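Local coordinates for protein aldo-keto reductase family 1 member C1 (Caenorhabditis elegans, PDB 1QWK) that probably reduces aldehydes and sugars with NADPH, as an aldose reductase-like member of the aldo-keto reductase family built on a TIM barrel, at residues A82-L87 / A113-A118; S129-V134 / N157-R162; K148-S153 / G167-H172; V152-N157 / D310-E315. All blocks are in the same frame, centred on the assembly; numbering follows the deposited sequence.

Contact 1. Residues A82-L87 / A113-A118; sequences AWTHEL and AHMPAA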
loop_
_atom_site.group_PDB
_atom_site.type_symbol
_atom_site.label_atom_id
_atom_site.label_comp_id
_atom_site.label_asym_id
_atom_site.label_seq_id
_atom_site.Cartn_x
_atom_site.Cartn_y
_atom_site.Cartn_z
ATOM N N ALA A 82 2.546 7.870 -8.857
ATOM C CA ALA A 82 2.141 8.716 -9.979
ATOM C C ALA A 82 0.745 8.301 -10.426
ATOM O O ALA A 82 0.465 7.112 -10.560
ATOM C CB ALA A 82 3.134 8.552 -11.136
ATOM N N TRP A 83 -0.132 9.278 -10.645
ATOM C CA TRP A 83 -1.498 8.995 -11.077
ATOM C C TRP A 83 -1.542 8.765 -12.596
ATOM O O TRP A 83 -0.540 8.948 -13.288
ATOM C CB TRP A 83 -2.434 10.140 -10.672
ATOM C CG TRP A 83 -3.884 9.808 -10.822
ATOM C CD1 TRP A 83 -4.840 10.578 -11.419
ATOM C CD2 TRP A 83 -4.544 8.604 -10.401
ATOM N NE1 TRP A 83 -6.052 9.927 -11.402
ATOM C CE2 TRP A 83 -5.901 8.715 -10.783
ATOM C CE3 TRP A 83 -4.120 7.442 -9.739
ATOM C CZ2 TRP A 83 -6.841 7.705 -10.527
ATOM C CZ3 TRP A 83 -5.055 6.436 -9.484
ATOM C CH2 TRP A 83 -6.399 6.577 -9.879
ATOM N N THR A 84 -2.706 8.373 -13.107
ATOM C CA THR A 84 -2.868 8.055 -14.526
ATOM C C THR A 84 -2.407 9.082 -15.566
ATOM O O THR A 84 -1.885 8.702 -16.613
ATOM C CB THR A 84 -4.335 7.655 -14.823
ATOM O OG1 THR A 84 -5.223 8.701 -14.409
ATOM C CG2 THR A 84 -4.690 6.373 -14.079
ATOM N N HIS A 85 -2.592 10.367 -15.288
ATOM C CA HIS A 85 -2.184 11.395 -16.236
ATOM C C HIS A 85 -0.674 11.636 -16.189
ATOM O O HIS A 85 -0.089 12.167 -17.134
ATOM C CB HIS A 85 -2.935 12.704 -15.964
ATOM C CG HIS A 85 -2.646 13.303 -14.623
ATOM N ND1 HIS A 85 -2.833 12.617 -13.444
ATOM C CD2 HIS A 85 -2.189 14.531 -14.275
ATOM C CE1 HIS A 85 -2.507 13.394 -12.426
ATOM N NE2 HIS A 85 -2.113 14.561 -12.904
ATOM N N GLU A 86 -0.039 11.233 -15.096
ATOM C CA GLU A 86 1.396 11.411 -14.948
ATOM C C GLU A 86 2.164 10.258 -15.595
ATOM O O GLU A 86 3.378 10.331 -15.779
ATOM C CB GLU A 86 1.740 11.551 -13.460
ATOM C CG GLU A 86 0.957 12.690 -12.805
ATOM C CD GLU A 86 1.189 12.823 -11.307
ATOM O OE1 GLU A 86 1.006 11.830 -10.572
ATOM O OE2 GLU A 86 1.539 13.941 -10.868
ATOM N N LEU A 87 1.447 9.198 -15.962
ATOM C CA LEU A 87 2.062 8.028 -16.595
ATOM C C LEU A 87 2.282 8.241 -18.088
ATOM O O LEU A 87 3.043 7.506 -18.718
ATOM C CB LEU A 87 1.167 6.803 -16.407
ATOM C CG LEU A 87 0.859 6.400 -14.967
ATOM C CD1 LEU A 87 -0.142 5.247 -14.966
ATOM C CD2 LEU A 87 2.143 6.006 -14.259
ATOM N N ALA A 113 4.011 3.397 -10.011
ATOM C CA ALA A 113 3.015 3.760 -11.010
ATOM C C ALA A 113 1.755 3.293 -10.259
ATOM O O ALA A 113 1.627 2.111 -9.948
ATOM C CB ALA A 113 3.215 2.937 -12.290
ATOM N N HIS A 114 0.842 4.210 -9.949
ATOM C CA HIS A 114 -0.366 3.879 -9.183
ATOM C C HIS A 114 -1.250 2.877 -9.910
ATOM O O HIS A 114 -1.975 2.104 -9.287
ATOM C CB HIS A 114 -1.162 5.155 -8.910
ATOM C CG HIS A 114 -1.975 5.126 -7.655
ATOM N ND1 HIS A 114 -2.572 3.982 -7.171
ATOM C CD2 HIS A 114 -2.336 6.123 -6.812
ATOM C CE1 HIS A 114 -3.268 4.275 -6.085
ATOM N NE2 HIS A 114 -3.140 5.568 -5.846
ATOM N N MET A 115 -1.179 2.910 -11.234
ATOM C CA MET A 115 -1.947 2.017 -12.104
ATOM C C MET A 115 -1.089 1.759 -13.337
ATOM O O MET A 115 -0.047 2.386 -13.522
ATOM C CB MET A 115 -3.243 2.691 -12.575
ATOM C CG MET A 115 -4.219 3.110 -11.481
ATOM S SD MET A 115 -5.136 1.701 -10.802
ATOM C CE MET A 115 -5.522 2.331 -9.156
ATOM N N PRO A 116 -1.508 0.815 -14.188
ATOM C CA PRO A 116 -0.753 0.516 -15.409
ATOM C C PRO A 116 -1.361 1.242 -16.615
ATOM O O PRO A 116 -0.766 1.280 -17.694
ATOM C CB PRO A 116 -0.899 -0.995 -15.533
ATOM C CG PRO A 116 -2.298 -1.212 -15.034
ATOM C CD PRO A 116 -2.371 -0.325 -13.811
ATOM N N ALA A 117 -2.536 1.832 -16.408
ATOM C CA ALA A 117 -3.281 2.517 -17.468
ATOM C C ALA A 117 -3.236 4.044 -17.467
ATOM O O ALA A 117 -3.705 4.682 -16.525
ATOM C CB ALA A 117 -4.728 2.055 -17.426
ATOM N N ALA A 118 -2.698 4.623 -18.540
ATOM C CA ALA A 118 -2.593 6.074 -18.664
ATOM C C ALA A 118 -3.886 6.716 -19.175
ATOM O O ALA A 118 -4.599 6.143 -19.998
ATOM C CB ALA A 118 -1.430 6.434 -19.595
#
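Trp83 turns the edge of its six-membered ring onto the face of the His114 imidazole, a T-shaped pair with planes 76° apart and centroids 5.1 Å from each other. CE3 and CZ3 of the indole do the touching; Trp83 CE3 lies 3.7 Å from His114 CD2, and CZ3 sits above the imidazole plane, displaced toward its rim. Although the CB of Trp83 points away from 113-118, its CG stands opposite the backbone N (chi1 -168°), which swings the indole back over the histidine. Beside it, the bent chain of Met115 brings CG to 4.0 Å from Trp83 CZ3. Thr84 runs alongside Met115, its CG2 packed against the backbone oxygen of Ala117. On the side covered by helix 131-143, Leu87 spreads its two methyls: CD2 meets Ala113 CB at 3.8 Å, while CD1 rests against Met115 O. The backbones join where the neighbouring parallel strands 77-82 and 110-113 end, His114 N donating to Ala82 O at 3.0 Å. These are loops at the C-terminal rim of a TIM barrel, where family active sites lie. His114 is predicted to bind substrate, and its side chain is about 4 Å from those of Tyr52, the predicted proton donor, and Lys81. Cut back to alanine, His114 would probably leave the Trp83 edge without the aromatic face it packs on, free to shift beside the predicted site. The chemistry thus divides the work: one backbone bond joins the strand ends, while an aromatic edge packs on the imidazole face and aliphatic packing fills the side toward helix 131-143.

Contact 2. Residues S129-V134 / N157-R162; sequences SPVEDV and NDQISR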
loop_
_atom_site.group_PDB
_atom_site.type_symbol
_atom_site.label_atom_id
_atom_site.label_comp_id
_atom_site.label_asym_id
_atom_site.label_seq_id
_atom_site.Cartn_x
_atom_site.Cartn_y
_atom_site.Cartn_z
ATOM N N SER A 129 -0.589 4.017 -23.846
ATOM C CA SER A 129 0.857 3.964 -23.696
ATOM C C SER A 129 1.209 2.619 -23.068
ATOM O O SER A 129 0.861 2.348 -21.920
ATOM C CB SER A 129 1.336 5.107 -22.799
ATOM O OG SER A 129 2.757 5.151 -22.766
ATOM N N PRO A 130 1.903 1.748 -23.816
ATOM C CA PRO A 130 2.265 0.435 -23.270
ATOM C C PRO A 130 3.045 0.533 -21.965
ATOM O O PRO A 130 3.789 1.491 -21.749
ATOM C CB PRO A 130 3.082 -0.195 -24.400
ATOM C CG PRO A 130 3.711 0.994 -25.062
ATOM C CD PRO A 130 2.572 1.985 -25.109
ATOM N N VAL A 131 2.871 -0.454 -21.091
ATOM C CA VAL A 131 3.567 -0.440 -19.808
ATOM C C VAL A 131 5.077 -0.369 -20.004
ATOM O O VAL A 131 5.801 0.077 -19.112
ATOM C CB VAL A 131 3.210 -1.680 -18.933
ATOM C CG1 VAL A 131 1.752 -1.609 -18.498
ATOM C CG2 VAL A 131 3.479 -2.962 -19.691
ATOM N N GLU A 132 5.558 -0.802 -21.167
ATOM C CA GLU A 132 6.990 -0.741 -21.431
ATOM C C GLU A 132 7.435 0.719 -21.489
ATOM O O GLU A 132 8.488 1.073 -20.959
ATOM C CB GLU A 132 7.343 -1.449 -22.745
ATOM C CG GLU A 132 7.233 -2.967 -22.674
ATOM C CD GLU A 132 5.901 -3.485 -23.169
ATOM O OE1 GLU A 132 4.931 -2.693 -23.226
ATOM O OE2 GLU A 132 5.822 -4.692 -23.494
ATOM N N ASP A 133 6.629 1.566 -22.124
ATOM C CA ASP A 133 6.960 2.983 -22.228
ATOM C C ASP A 133 6.841 3.665 -20.874
ATOM O O ASP A 133 7.612 4.576 -20.551
ATOM C CB ASP A 133 6.053 3.674 -23.251
ATOM C CG ASP A 133 6.357 3.250 -24.678
ATOM O OD1 ASP A 133 7.487 2.772 -24.932
ATOM O OD2 ASP A 133 5.478 3.411 -25.550
ATOM N N VAL A 134 5.872 3.219 -20.081
ATOM C CA VAL A 134 5.662 3.770 -18.748
ATOM C C VAL A 134 6.871 3.425 -17.887
ATOM O O VAL A 134 7.434 4.287 -17.203
ATOM C CB VAL A 134 4.395 3.177 -18.078
ATOM C CG1 VAL A 134 4.284 3.667 -16.631
ATOM C CG2 VAL A 134 3.159 3.582 -18.857
ATOM N N ASN A 157 0.735 -9.851 -13.518
ATOM C CA ASN A 157 2.011 -10.519 -13.757
ATOM C C ASN A 157 2.580 -10.306 -15.154
ATOM O O ASN A 157 3.786 -10.108 -15.308
ATOM C CB ASN A 157 1.892 -12.021 -13.500
ATOM C CG ASN A 157 1.574 -12.346 -12.052
ATOM O OD1 ASN A 157 1.590 -11.471 -11.183
ATOM N ND2 ASN A 157 1.290 -13.616 -11.785
ATOM N N ASP A 158 1.725 -10.354 -16.171
ATOM C CA ASP A 158 2.183 -10.180 -17.546
ATOM C C ASP A 158 2.744 -8.784 -17.788
ATOM O O ASP A 158 3.734 -8.623 -18.503
ATOM C CB ASP A 158 1.042 -10.458 -18.530
ATOM C CG ASP A 158 0.550 -11.888 -18.461
ATOM O OD1 ASP A 158 1.395 -12.810 -18.488
ATOM O OD2 ASP A 158 -0.679 -12.096 -18.381
ATOM N N GLN A 159 2.115 -7.778 -17.189
ATOM C CA GLN A 159 2.574 -6.402 -17.348
ATOM C C GLN A 159 3.924 -6.223 -16.659
ATOM O O GLN A 159 4.823 -5.561 -17.189
ATOM C CB GLN A 159 1.533 -5.424 -16.782
ATOM C CG GLN A 159 0.233 -5.423 -17.596
ATOM C CD GLN A 159 -0.880 -4.618 -16.959
ATOM O OE1 GLN A 159 -1.184 -4.787 -15.778
ATOM N NE2 GLN A 159 -1.517 -3.758 -17.748
ATOM N N ILE A 160 4.079 -6.815 -15.480
ATOM C CA ILE A 160 5.349 -6.712 -14.775
ATOM C C ILE A 160 6.441 -7.420 -15.578
ATOM O O ILE A 160 7.559 -6.913 -15.699
ATOM C CB ILE A 160 5.260 -7.310 -13.358
ATOM C CG1 ILE A 160 4.310 -6.454 -12.517
ATOM C CG2 ILE A 160 6.649 -7.366 -12.719
ATOM C CD1 ILE A 160 4.052 -6.985 -11.114
ATOM N N SER A 161 6.118 -8.586 -16.136
ATOM C CA SER A 161 7.090 -9.331 -16.937
ATOM C C SER A 161 7.538 -8.509 -18.145
ATOM O O SER A 161 8.710 -8.530 -18.515
ATOM C CB SER A 161 6.492 -10.656 -17.424
ATOM O OG SER A 161 6.248 -11.536 -16.348
ATOM N N ARG A 162 6.602 -7.793 -18.761
ATOM C CA ARG A 162 6.931 -6.974 -19.921
ATOM C C ARG A 162 7.879 -5.847 -19.526
ATOM O O ARG A 162 8.754 -5.458 -20.303
ATOM C CB ARG A 162 5.655 -6.414 -20.551
ATOM C CG ARG A 162 4.839 -7.463 -21.302
ATOM C CD ARG A 162 3.415 -6.990 -21.554
ATOM N NE ARG A 162 3.355 -5.731 -22.284
ATOM C CZ ARG A 162 2.293 -4.932 -22.296
ATOM N NH1 ARG A 162 1.204 -5.270 -21.613
ATOM N NH2 ARG A 162 2.324 -3.792 -22.974
HETATM O O HOH W 1 8.444 -6.230 -22.932
#
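The guanidinium of Arg162 carries Val131 CG2 over the centre of one face, with Val131 CG2 3.5 Å from Arg162 CZ, and meets the Glu132 carboxylate at its edge. Pro130 CB also borders that edge, close to NH2. The grip on Glu132 is side-on and uses two nitrogens, one for each oxygen. Arg162 NE reaches Glu132 OE2 at 2.9 Å in a nearly straight bond (168°), close to the guanidinium plane. Arg162 NH2 reaches Glu132 OE1 at 2.8 Å from a more tilted position. Because the two planes stand 56° apart, the pair is not flat, and NE approaches OE2 from above the carboxylate plane. A bend in each chain makes this possible: chi2 of Glu132 (95°) folds its carboxylate toward Arg162, whose own chain turns at chi3. In the aldo-keto reductase barrel this is helix-to-helix packing outside the strands, joining the start of helix 131-143 to helix 157-164, the helices that come before and after strand 150-153. A water donates to both Glu132 OE2 and Arg162 O, tying the carboxylate to the backbone of the second helix as well. A leucine in place of Arg162 would probably leave Glu132 without its charge partner, and also Glu309, whose OE2 forms a second salt bridge with NH2. That same Glu309 oxygen accepts from Val131 N at the start of helix 131-143. Deeper in, Val131 CG1 crosses Gln159 at about a right angle, 4.0 Å from Gln159 NE2, an amide nitrogen whose hydrogen bond goes to Glu309 O.

Contact 3. Residues K148-S153 / G167-H172; sequences KAVGVS and GLTPVH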
loop_
_atom_site.group_PDB
_atom_site.type_symbol
_atom_site.label_atom_id
_atom_site.label_comp_id
_atom_site.label_asym_id
_atom_site.label_seq_id
_atom_site.Cartn_x
_atom_site.Cartn_y
_atom_site.Cartn_z
ATOM N N LYS A 148 14.697 6.424 -4.599
ATOM C CA LYS A 148 15.670 5.409 -4.194
ATOM C C LYS A 148 15.284 4.003 -4.641
ATOM O O LYS A 148 16.091 3.078 -4.561
ATOM C CB LYS A 148 15.857 5.420 -2.672
ATOM C CG LYS A 148 16.368 6.746 -2.115
ATOM C CD LYS A 148 17.756 7.082 -2.634
ATOM C CE LYS A 148 18.318 8.316 -1.938
ATOM N NZ LYS A 148 19.690 8.651 -2.419
ATOM N N ALA A 149 14.051 3.858 -5.112
ATOM C CA ALA A 149 13.528 2.582 -5.586
ATOM C C ALA A 149 12.271 2.884 -6.394
ATOM O O ALA A 149 11.616 3.908 -6.174
ATOM C CB ALA A 149 13.188 1.667 -4.398
ATOM N N VAL A 150 11.930 2.002 -7.327
ATOM C CA VAL A 150 10.751 2.204 -8.155
ATOM C C VAL A 150 9.926 0.930 -8.255
ATOM O O VAL A 150 10.447 -0.176 -8.103
ATOM C CB VAL A 150 11.125 2.687 -9.584
ATOM C CG1 VAL A 150 11.544 4.159 -9.540
ATOM C CG2 VAL A 150 12.249 1.838 -10.153
ATOM N N GLY A 151 8.634 1.090 -8.508
ATOM C CA GLY A 151 7.763 -0.064 -8.599
ATOM C C GLY A 151 6.417 0.237 -9.214
ATOM O O GLY A 151 6.202 1.299 -9.796
ATOM N N VAL A 152 5.499 -0.707 -9.057
ATOM C CA VAL A 152 4.176 -0.588 -9.638
ATOM C C VAL A 152 3.063 -0.974 -8.668
ATOM O O VAL A 152 3.303 -1.609 -7.637
ATOM C CB VAL A 152 4.078 -1.492 -10.877
ATOM C CG1 VAL A 152 5.215 -1.163 -11.850
ATOM C CG2 VAL A 152 4.170 -2.957 -10.445
ATOM N N SER A 153 1.838 -0.586 -9.010
ATOM C CA SER A 153 0.680 -0.912 -8.191
ATOM C C SER A 153 -0.479 -1.269 -9.109
ATOM O O SER A 153 -0.707 -0.609 -10.119
ATOM C CB SER A 153 0.290 0.275 -7.305
ATOM O OG SER A 153 -0.742 -0.095 -6.394
ATOM N N GLY A 167 15.129 -4.998 -19.624
ATOM C CA GLY A 167 16.522 -5.021 -19.222
ATOM C C GLY A 167 16.989 -3.723 -18.591
ATOM O O GLY A 167 18.183 -3.428 -18.576
ATOM N N LEU A 168 16.049 -2.937 -18.078
ATOM C CA LEU A 168 16.384 -1.677 -17.427
ATOM C C LEU A 168 16.349 -1.916 -15.917
ATOM O O LEU A 168 16.528 -3.048 -15.457
ATOM C CB LEU A 168 15.369 -0.592 -17.816
ATOM C CG LEU A 168 15.177 -0.365 -19.320
ATOM C CD1 LEU A 168 14.115 0.705 -19.546
ATOM C CD2 LEU A 168 16.506 0.048 -19.953
ATOM N N THR A 169 16.128 -0.859 -15.143
ATOM C CA THR A 169 16.057 -0.996 -13.695
ATOM C C THR A 169 14.950 -1.997 -13.359
ATOM O O THR A 169 13.845 -1.914 -13.893
ATOM C CB THR A 169 15.742 0.366 -13.027
ATOM O OG1 THR A 169 16.812 1.281 -13.301
ATOM C CG2 THR A 169 15.595 0.207 -11.518
ATOM N N PRO A 170 15.243 -2.981 -12.499
ATOM C CA PRO A 170 14.224 -3.969 -12.132
ATOM C C PRO A 170 13.080 -3.340 -11.340
ATOM O O PRO A 170 13.236 -2.271 -10.748
ATOM C CB PRO A 170 15.006 -4.972 -11.284
ATOM C CG PRO A 170 16.377 -4.916 -11.888
ATOM C CD PRO A 170 16.581 -3.425 -12.074
ATOM N N VAL A 171 11.922 -3.991 -11.355
ATOM C CA VAL A 171 10.787 -3.513 -10.577
ATOM C C VAL A 171 11.150 -3.922 -9.146
ATOM O O VAL A 171 11.354 -5.103 -8.873
ATOM C CB VAL A 171 9.483 -4.210 -11.015
ATOM C CG1 VAL A 171 8.349 -3.840 -10.070
ATOM C CG2 VAL A 171 9.136 -3.800 -12.446
ATOM N N HIS A 172 11.231 -2.957 -8.230
ATOM C CA HIS A 172 11.624 -3.256 -6.848
ATOM C C HIS A 172 10.467 -3.633 -5.930
ATOM O O HIS A 172 10.666 -4.328 -4.931
ATOM C CB HIS A 172 12.348 -2.054 -6.214
ATOM C CG HIS A 172 13.518 -1.549 -7.007
ATOM N ND1 HIS A 172 14.599 -2.340 -7.336
ATOM C CD2 HIS A 172 13.783 -0.322 -7.510
ATOM C CE1 HIS A 172 15.480 -1.620 -8.006
ATOM N NE2 HIS A 172 15.010 -0.390 -8.125
#
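His172 and Val150 bury the most surface here, followed by Val171, and the first two are joined through both backbone and side chain. His172 N donates to Val150 O at 2.9 Å. The imidazole turns its edge to the same residue: with CG opposite the carbonyl carbon (chi1 -54°), the ring sets its CD2 edge against the strand, and His172 CD2 comes to 3.7 Å from Val150 CG2 and equally near Ala149 CB. Val150 N lies in the plane of the ring at this edge, while Pro170 O sits above the centre of one face. ND1 is hydrogen-bonded to Ser11 OG, which, with the packing at CD2, would limit rotation of the ring. Val150 CG2 also reaches across to Thr169 CG2 at 4.0 Å; the hydroxyl of Thr169 is taken up by Asp139 of helix 131-143. Val171 covers the next part of the strand, its CG1 4.1 Å from Gly151 CA and 4.3 Å from Val152 CG2, under a layer that includes Trp135 and Leu164. The touching parts run 77° apart, so 167-172 crosses the beginning of the strand before turning into strand 173-177. Strand 150-153, helix 157-164 and strand 173-177 thus form a beta-alpha-beta crossover, the connection by which a TIM barrel is built from successive beta-alpha units, and the contact closes it where the chain returns to the sheet.

Contact 4. Residues V152-N157 / D310-E315; sequences VSNWNN and DAFAAE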
loop_
_atom_site.group_PDB
_atom_site.type_symbol
_atom_site.label_atom_id
_atom_site.label_comp_id
_atom_site.label_asym_id
_atom_site.label_seq_id
_atom_site.Cartn_x
_atom_site.Cartn_y
_atom_site.Cartn_z
ATOM N N VAL A 152 5.499 -0.707 -9.057
ATOM C CA VAL A 152 4.176 -0.588 -9.638
ATOM C C VAL A 152 3.063 -0.974 -8.668
ATOM O O VAL A 152 3.303 -1.609 -7.637
ATOM C CB VAL A 152 4.078 -1.492 -10.877
ATOM C CG1 VAL A 152 5.215 -1.163 -11.850
ATOM C CG2 VAL A 152 4.170 -2.957 -10.445
ATOM N N SER A 153 1.838 -0.586 -9.010
ATOM C CA SER A 153 0.680 -0.912 -8.191
ATOM C C SER A 153 -0.479 -1.269 -9.109
ATOM O O SER A 153 -0.707 -0.609 -10.119
ATOM C CB SER A 153 0.290 0.275 -7.305
ATOM O OG SER A 153 -0.742 -0.095 -6.394
ATOM N N ASN A 154 -1.198 -2.328 -8.763
ATOM C CA ASN A 154 -2.348 -2.762 -9.555
ATOM C C ASN A 154 -1.990 -3.243 -10.966
ATOM O O ASN A 154 -2.799 -3.135 -11.889
ATOM C CB ASN A 154 -3.374 -1.631 -9.640
ATOM C CG ASN A 154 -3.823 -1.153 -8.271
ATOM O OD1 ASN A 154 -3.684 0.025 -7.927
ATOM N ND2 ASN A 154 -4.359 -2.073 -7.475
ATOM N N TRP A 155 -0.773 -3.752 -11.129
ATOM C CA TRP A 155 -0.321 -4.292 -12.405
ATOM C C TRP A 155 -0.473 -5.807 -12.299
ATOM O O TRP A 155 -0.395 -6.358 -11.195
ATOM C CB TRP A 155 1.159 -3.983 -12.633
ATOM C CG TRP A 155 1.481 -2.580 -13.073
ATOM C CD1 TRP A 155 0.910 -1.418 -12.630
ATOM C CD2 TRP A 155 2.518 -2.196 -13.989
ATOM N NE1 TRP A 155 1.535 -0.336 -13.214
ATOM C CE2 TRP A 155 2.520 -0.786 -14.053
ATOM C CE3 TRP A 155 3.448 -2.909 -14.761
ATOM C CZ2 TRP A 155 3.417 -0.070 -14.861
ATOM C CZ3 TRP A 155 4.344 -2.198 -15.565
ATOM C CH2 TRP A 155 4.318 -0.789 -15.609
ATOM N N ASN A 156 -0.687 -6.490 -13.423
ATOM C CA ASN A 156 -0.785 -7.947 -13.361
ATOM C C ASN A 156 0.590 -8.540 -13.682
ATOM O O ASN A 156 1.508 -7.812 -14.058
ATOM C CB ASN A 156 -1.868 -8.501 -14.309
ATOM C CG ASN A 156 -1.602 -8.206 -15.774
ATOM O OD1 ASN A 156 -0.486 -8.348 -16.261
ATOM N ND2 ASN A 156 -2.651 -7.813 -16.492
ATOM N N ASN A 157 0.735 -9.851 -13.518
ATOM C CA ASN A 157 2.011 -10.519 -13.757
ATOM C C ASN A 157 2.580 -10.306 -15.154
ATOM O O ASN A 157 3.786 -10.108 -15.308
ATOM C CB ASN A 157 1.892 -12.021 -13.500
ATOM C CG ASN A 157 1.574 -12.346 -12.052
ATOM O OD1 ASN A 157 1.590 -11.471 -11.183
ATOM N ND2 ASN A 157 1.290 -13.616 -11.785
ATOM N N ASP A 310 -5.723 -2.513 -19.106
ATOM C CA ASP A 310 -6.539 -2.819 -17.932
ATOM C C ASP A 310 -5.959 -4.104 -17.342
ATOM O O ASP A 310 -6.056 -5.171 -17.944
ATOM C CB ASP A 310 -8.002 -3.034 -18.342
ATOM C CG ASP A 310 -8.873 -3.485 -17.187
ATOM O OD1 ASP A 310 -8.386 -3.498 -16.030
ATOM O OD2 ASP A 310 -10.051 -3.822 -17.429
ATOM N N ALA A 311 -5.356 -3.998 -16.162
ATOM C CA ALA A 311 -4.737 -5.151 -15.506
ATOM C C ALA A 311 -5.692 -6.296 -15.175
ATOM O O ALA A 311 -5.278 -7.456 -15.105
ATOM C CB ALA A 311 -4.027 -4.697 -14.226
ATOM N N PHE A 312 -6.964 -5.970 -14.967
ATOM C CA PHE A 312 -7.965 -6.975 -14.604
ATOM C C PHE A 312 -8.971 -7.226 -15.731
ATOM O O PHE A 312 -10.084 -7.692 -15.482
ATOM C CB PHE A 312 -8.719 -6.533 -13.340
ATOM C CG PHE A 312 -7.834 -5.949 -12.257
ATOM C CD1 PHE A 312 -6.591 -6.504 -11.971
ATOM C CD2 PHE A 312 -8.268 -4.854 -11.509
ATOM C CE1 PHE A 312 -5.785 -5.981 -10.954
ATOM C CE2 PHE A 312 -7.474 -4.324 -10.491
ATOM C CZ PHE A 312 -6.230 -4.889 -10.214
ATOM N N ALA A 313 -8.566 -6.932 -16.963
ATOM C CA ALA A 313 -9.429 -7.107 -18.130
ATOM C C ALA A 313 -10.187 -8.435 -18.165
ATOM O O ALA A 313 -11.363 -8.478 -18.531
ATOM C CB ALA A 313 -8.611 -6.945 -19.409
ATOM N N ALA A 314 -9.513 -9.512 -17.779
ATOM C CA ALA A 314 -10.114 -10.844 -17.790
ATOM C C ALA A 314 -11.255 -11.041 -16.798
ATOM O O ALA A 314 -12.023 -12.001 -16.916
ATOM C CB ALA A 314 -9.035 -11.895 -17.549
ATOM N N GLU A 315 -11.371 -10.141 -15.826
ATOM C CA GLU A 315 -12.420 -10.240 -14.810
ATOM C C GLU A 315 -13.635 -9.360 -15.104
ATOM O O GLU A 315 -14.641 -9.439 -14.402
ATOM C CB GLU A 315 -11.855 -9.858 -13.437
ATOM C CG GLU A 315 -10.561 -10.561 -13.074
ATOM C CD GLU A 315 -10.030 -10.152 -11.705
ATOM O OE1 GLU A 315 -8.842 -10.415 -11.432
ATOM O OE2 GLU A 315 -10.797 -9.582 -10.903
#
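The C-terminal tail of this aldo-keto reductase folds back against the C-terminal rim of the barrel, where segment 310-315 meets the loop that follows strand 150-153. The side chain of Asn154 in that loop comes within about 4 Å of that of His114, the predicted substrate-binding residue, which places the contact near the predicted active site. Its polar link is Asn156 ND2 to Ala311 O, 3.0 Å long and almost straight at the hydrogen (177°). The oxygen lies in the plane of the Asn156 amide, though the donor comes well to one side of the carbonyl direction, with a C=O...N angle of 112°. With CG of Asn156 tucked between the backbone N and the carbonyl carbon (chi1 62°), the amide can face both ways: ND2 toward the tail, OD1 toward Gln159 N, which it caps at the start of helix 157-164. Ala311 points its CB at the loop, 3.1 Å from Asn154 O and 4.1 Å from Trp155 CA. Phe312 brings CZ to 4.2 Å from the same Asn154 oxygen, its ring oblique to it. Within the tail, a type I turn from Asp310 to Ala313 and an Asx turn in which Asp310 OD1 accepts from Phe312 N at 3.0 Å shape the backbone. Buried here, Asn154 O has no hydrogen-bonding partner and is met by carbon instead. The chemistry therefore rests on a single amide: Asn156 serves the helix start with one end and the tail with the other, while the Ala311 methyl and the Phe312 ring pack against Asn154.

Contacts 1, 3 and 4 are buried, whereas contact 2 is only partly so, lies between outer helices away from the predicted sites, and alone relies on a salt bridge. Contacts 3 and 4 share strand 150-153, contact 3 along the strand, contact 4 in the loop just past its end. Contacts 2 and 4 adjoin where Val131 packs on Trp155 and Gln159 on Ala311. Ala113 N probably bonds Gly151 O, linking contact 1 to contact 3 within the sheet. Contact 1 mixes aromatic and aliphatic packing beside the predicted site, whereas contact 4 joins residues far apart in sequence through one amide.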